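Local structure of D-alanyl transferase DltD (Enterococcus faecium TX0133A04, 6PFX) at residues L257-R267 with W300-L311. The protein probably takes part in the D-alanylation of lipoteichoic acid in the Gram-positive cell wall. Residues are numbered along the deposited sequence; the frame is centred on the assembly and turned at random.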
# COMPACT_ATOMS: atom_id res chain seq x y z
N LEU A 257 27.73 1.08 3.67
CA LEU A 257 26.60 0.56 2.92
C LEU A 257 27.03 -0.22 1.69
O LEU A 257 26.23 -0.96 1.12
CB LEU A 257 25.65 1.70 2.55
CG LEU A 257 24.95 2.34 3.75
CD1 LEU A 257 24.24 3.63 3.40
CD2 LEU A 257 23.94 1.35 4.34
N LYS A 258 28.29 -0.12 1.29
CA LYS A 258 28.75 -0.88 0.13
C LYS A 258 28.63 -2.37 0.40
O LYS A 258 29.13 -2.87 1.41
CB LYS A 258 30.19 -0.52 -0.21
CG LYS A 258 30.64 -1.13 -1.52
CD LYS A 258 32.13 -0.86 -1.80
CE LYS A 258 32.55 -1.46 -3.12
NZ LYS A 258 31.99 -0.67 -4.23
N GLN A 259 27.98 -3.08 -0.52
CA GLN A 259 27.75 -4.52 -0.46
C GLN A 259 26.90 -4.96 0.73
O GLN A 259 26.80 -6.16 1.01
CB GLN A 259 29.05 -5.34 -0.53
CG GLN A 259 29.70 -5.37 -1.89
CD GLN A 259 28.85 -6.08 -2.94
OE1 GLN A 259 28.33 -5.45 -3.86
NE2 GLN A 259 28.72 -7.40 -2.81
N SER A 260 26.27 -4.01 1.43
CA SER A 260 25.55 -4.34 2.66
C SER A 260 24.29 -5.15 2.42
O SER A 260 23.78 -5.76 3.36
CB SER A 260 25.19 -3.07 3.43
OG SER A 260 24.37 -2.22 2.64
N GLN A 261 23.79 -5.17 1.18
CA GLN A 261 22.54 -5.84 0.84
C GLN A 261 22.76 -7.05 -0.07
O GLN A 261 21.80 -7.55 -0.66
CB GLN A 261 21.60 -4.82 0.18
CG GLN A 261 21.38 -3.61 1.08
CD GLN A 261 20.53 -2.50 0.46
OE1 GLN A 261 20.15 -2.55 -0.71
NE2 GLN A 261 20.24 -1.48 1.26
N LYS A 262 23.99 -7.55 -0.16
CA LYS A 262 24.27 -8.62 -1.11
C LYS A 262 23.47 -9.89 -0.83
O LYS A 262 23.19 -10.66 -1.76
CB LYS A 262 25.77 -8.94 -1.10
CG LYS A 262 26.27 -9.58 0.17
CD LYS A 262 27.78 -9.78 0.13
CE LYS A 262 28.30 -10.33 1.45
NZ LYS A 262 29.76 -10.61 1.41
N ASN A 263 23.08 -10.13 0.42
CA ASN A 263 22.34 -11.35 0.75
C ASN A 263 20.88 -11.10 1.07
O ASN A 263 20.18 -12.02 1.51
CB ASN A 263 23.02 -12.11 1.89
CG ASN A 263 24.41 -12.58 1.52
OD1 ASN A 263 24.61 -13.21 0.49
ND2 ASN A 263 25.37 -12.24 2.35
N TRP A 264 20.39 -9.88 0.82
CA TRP A 264 18.99 -9.56 1.10
C TRP A 264 18.07 -10.25 0.10
O TRP A 264 18.38 -10.34 -1.10
CB TRP A 264 18.80 -8.04 1.03
CG TRP A 264 19.31 -7.29 2.24
CD1 TRP A 264 20.20 -7.73 3.19
CD2 TRP A 264 18.95 -5.96 2.61
NE1 TRP A 264 20.38 -6.75 4.15
CE2 TRP A 264 19.64 -5.64 3.80
CE3 TRP A 264 18.10 -4.99 2.05
CZ2 TRP A 264 19.52 -4.41 4.42
CZ3 TRP A 264 17.98 -3.77 2.68
CH2 TRP A 264 18.67 -3.49 3.86
N ASP A 265 16.92 -10.71 0.59
CA ASP A 265 16.03 -11.56 -0.20
C ASP A 265 14.61 -11.18 0.19
O ASP A 265 14.30 -11.16 1.38
CB ASP A 265 16.30 -13.05 0.09
CG ASP A 265 15.85 -13.98 -1.05
OD1 ASP A 265 14.92 -13.61 -1.80
OD2 ASP A 265 16.41 -15.08 -1.20
N TYR A 266 13.80 -10.83 -0.81
CA TYR A 266 12.39 -10.50 -0.61
C TYR A 266 11.46 -11.56 -1.18
O TYR A 266 10.27 -11.29 -1.40
CB TYR A 266 12.09 -9.15 -1.27
CG TYR A 266 12.90 -7.95 -0.81
CD1 TYR A 266 13.30 -7.81 0.52
CD2 TYR A 266 13.23 -6.93 -1.70
CE1 TYR A 266 14.03 -6.71 0.94
CE2 TYR A 266 13.96 -5.83 -1.29
CZ TYR A 266 14.34 -5.71 0.03
OH TYR A 266 15.07 -4.59 0.40
N ARG A 267 11.96 -12.77 -1.40
CA ARG A 267 11.14 -13.79 -2.05
C ARG A 267 10.41 -14.66 -1.04
O ARG A 267 9.52 -15.41 -1.46
CB ARG A 267 11.98 -14.65 -2.99
CG ARG A 267 12.55 -13.88 -4.18
CD ARG A 267 13.55 -14.68 -5.01
NE ARG A 267 14.57 -15.22 -4.13
CZ ARG A 267 15.18 -16.39 -4.31
NH1 ARG A 267 14.89 -17.15 -5.36
NH2 ARG A 267 16.05 -16.82 -3.42
N TRP A 300 21.94 2.45 -7.11
CA TRP A 300 22.00 2.12 -5.70
C TRP A 300 22.18 0.63 -5.47
O TRP A 300 23.01 0.23 -4.66
CB TRP A 300 20.73 2.61 -5.01
CG TRP A 300 20.76 2.39 -3.55
CD1 TRP A 300 19.91 1.60 -2.81
CD2 TRP A 300 21.70 2.94 -2.63
NE1 TRP A 300 20.27 1.65 -1.48
CE2 TRP A 300 21.37 2.45 -1.35
CE3 TRP A 300 22.80 3.79 -2.76
CZ2 TRP A 300 22.09 2.81 -0.22
CZ3 TRP A 300 23.51 4.13 -1.64
CH2 TRP A 300 23.15 3.65 -0.39
N SER A 301 21.43 -0.23 -6.17
CA SER A 301 21.61 -1.66 -5.98
C SER A 301 22.99 -2.11 -6.46
O SER A 301 23.56 -3.05 -5.90
CB SER A 301 20.49 -2.45 -6.66
OG SER A 301 20.45 -2.21 -8.06
N ASP A 302 23.54 -1.46 -7.49
CA ASP A 302 24.92 -1.75 -7.88
C ASP A 302 25.86 -1.55 -6.70
O ASP A 302 26.79 -2.34 -6.48
CB ASP A 302 25.35 -0.84 -9.02
CG ASP A 302 24.82 -1.26 -10.39
OD1 ASP A 302 24.24 -2.36 -10.55
OD2 ASP A 302 25.00 -0.45 -11.32
N TYR A 303 25.63 -0.49 -5.92
CA TYR A 303 26.50 -0.18 -4.80
C TYR A 303 26.26 -1.11 -3.61
O TYR A 303 27.22 -1.62 -3.01
CB TYR A 303 26.30 1.27 -4.38
CG TYR A 303 27.21 1.74 -3.28
CD1 TYR A 303 28.57 1.80 -3.49
CD2 TYR A 303 26.72 2.13 -2.06
CE1 TYR A 303 29.42 2.23 -2.52
CE2 TYR A 303 27.57 2.57 -1.06
CZ TYR A 303 28.92 2.62 -1.30
OH TYR A 303 29.82 3.04 -0.35
N THR A 304 25.00 -1.34 -3.25
CA THR A 304 24.72 -2.13 -2.06
C THR A 304 24.79 -3.62 -2.31
O THR A 304 24.83 -4.40 -1.36
CB THR A 304 23.30 -1.86 -1.52
OG1 THR A 304 22.35 -2.35 -2.47
CG2 THR A 304 23.05 -0.39 -1.24
N GLY A 305 24.77 -4.04 -3.58
CA GLY A 305 24.77 -5.44 -3.94
C GLY A 305 23.41 -6.11 -3.95
O GLY A 305 23.34 -7.31 -4.22
N LEU A 306 22.35 -5.38 -3.65
CA LEU A 306 21.01 -5.94 -3.75
C LEU A 306 20.81 -6.50 -5.15
O LEU A 306 21.06 -5.82 -6.15
CB LEU A 306 19.98 -4.85 -3.49
CG LEU A 306 18.53 -5.33 -3.41
CD1 LEU A 306 18.31 -6.03 -2.05
CD2 LEU A 306 17.57 -4.18 -3.63
N SER A 307 20.31 -7.74 -5.22
CA SER A 307 20.22 -8.44 -6.49
C SER A 307 18.97 -8.06 -7.27
O SER A 307 17.84 -8.28 -6.81
CB SER A 307 20.19 -9.95 -6.27
OG SER A 307 19.92 -10.60 -7.49
N GLN A 308 19.18 -7.55 -8.48
CA GLN A 308 18.06 -7.29 -9.38
C GLN A 308 17.41 -8.58 -9.85
O GLN A 308 16.18 -8.61 -10.06
CB GLN A 308 18.49 -6.42 -10.56
CG GLN A 308 18.87 -4.99 -10.20
CD GLN A 308 17.67 -4.15 -9.86
OE1 GLN A 308 16.55 -4.45 -10.29
NE2 GLN A 308 17.88 -3.09 -9.08
N GLU A 309 18.19 -9.65 -10.04
CA GLU A 309 17.62 -10.95 -10.36
C GLU A 309 16.68 -11.40 -9.25
O GLU A 309 15.58 -11.92 -9.51
CB GLU A 309 18.74 -11.97 -10.58
CG GLU A 309 18.20 -13.34 -10.92
CD GLU A 309 19.28 -14.39 -11.03
OE1 GLU A 309 20.46 -14.04 -11.26
OE2 GLU A 309 18.93 -15.58 -10.89
N MET A 310 17.07 -11.17 -8.00
CA MET A 310 16.19 -11.49 -6.88
C MET A 310 14.90 -10.68 -6.95
O MET A 310 13.81 -11.22 -6.73
CB MET A 310 16.91 -11.22 -5.55
CG MET A 310 16.07 -11.48 -4.31
SD MET A 310 14.98 -10.11 -3.85
CE MET A 310 16.20 -8.88 -3.36
N LEU A 311 14.99 -9.39 -7.27
CA LEU A 311 13.79 -8.57 -7.36
C LEU A 311 12.87 -9.06 -8.48
O LEU A 311 11.64 -9.01 -8.36
CB LEU A 311 14.19 -7.12 -7.59
CG LEU A 311 14.88 -6.38 -6.45
CD1 LEU A 311 15.41 -5.01 -6.88
CD2 LEU A 311 13.91 -6.24 -5.28
O HOH W 1 29.45 -2.32 -4.35
O HOH W 2 20.32 -9.43 -2.80
O HOH W 3 18.50 1.04 0.82
O HOH W 4 24.03 -9.90 -4.32
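Gln259 and Gln261 bring their backbone N-H groups to the last two carbonyls of helix 298-304. Gln259 N meets Tyr303 O at 3.0 Å, nearly straight (170°) and on a lone pair, and Gln261 N meets Thr304 O at 2.9 Å. Segment 257-267 presents them through three overlapping beta turns (type II at 257-260, then type I at 259-262 and 261-264), running alongside 300-311 in the same direction. The helix ends at Gly305, whose positive phi turns the chain toward Leu306. Water 4 joins Gly305 O to Lys262 O.

The side chain of Gln261 leans over Thr304, and its OE1 takes the hydroxyl OG1 at 2.8 Å from above the amide plane, not along a lone pair. In Thr304, OG1 stands between the backbone N and the carbonyl carbon (chi1 67°), where it can also accept from Leu306 N, an ST turn, while CG2 sits on a face of the Trp300 ring. Water 3 bridges Gln261 NE2 and Trp300 NE1. On its other flank, CG of Gln261 covers the centre of the Trp264 ring.

In this SGNH-hydrolase-clan protein the contact lies at the periphery, fastening the loop that leads into helix 271-284 onto the connection after strand 288-293 of the parallel sheet. Lys258 crosses the Tyr303 ring at about a right angle, CA over one face and CB 3.6 Å from CZ; the phenol OH is bonded to Glu254 O.

Farther along, Met310 bends at chi2 (-83°), which brings SD to Tyr266 N for a weak, 3.3 Å hydrogen bond and an oblique Met-aromatic contact; a second bend, at chi3, swings CE to 3.9 Å from Tyr266 CD2. Leu311 CD2 abuts the edge of the same ring, 3.7 Å from Tyr266 CD2. Asp265, gripped side-on by Arg267 NE and NH2, lays OD1 3.5 Å from Met310 CG.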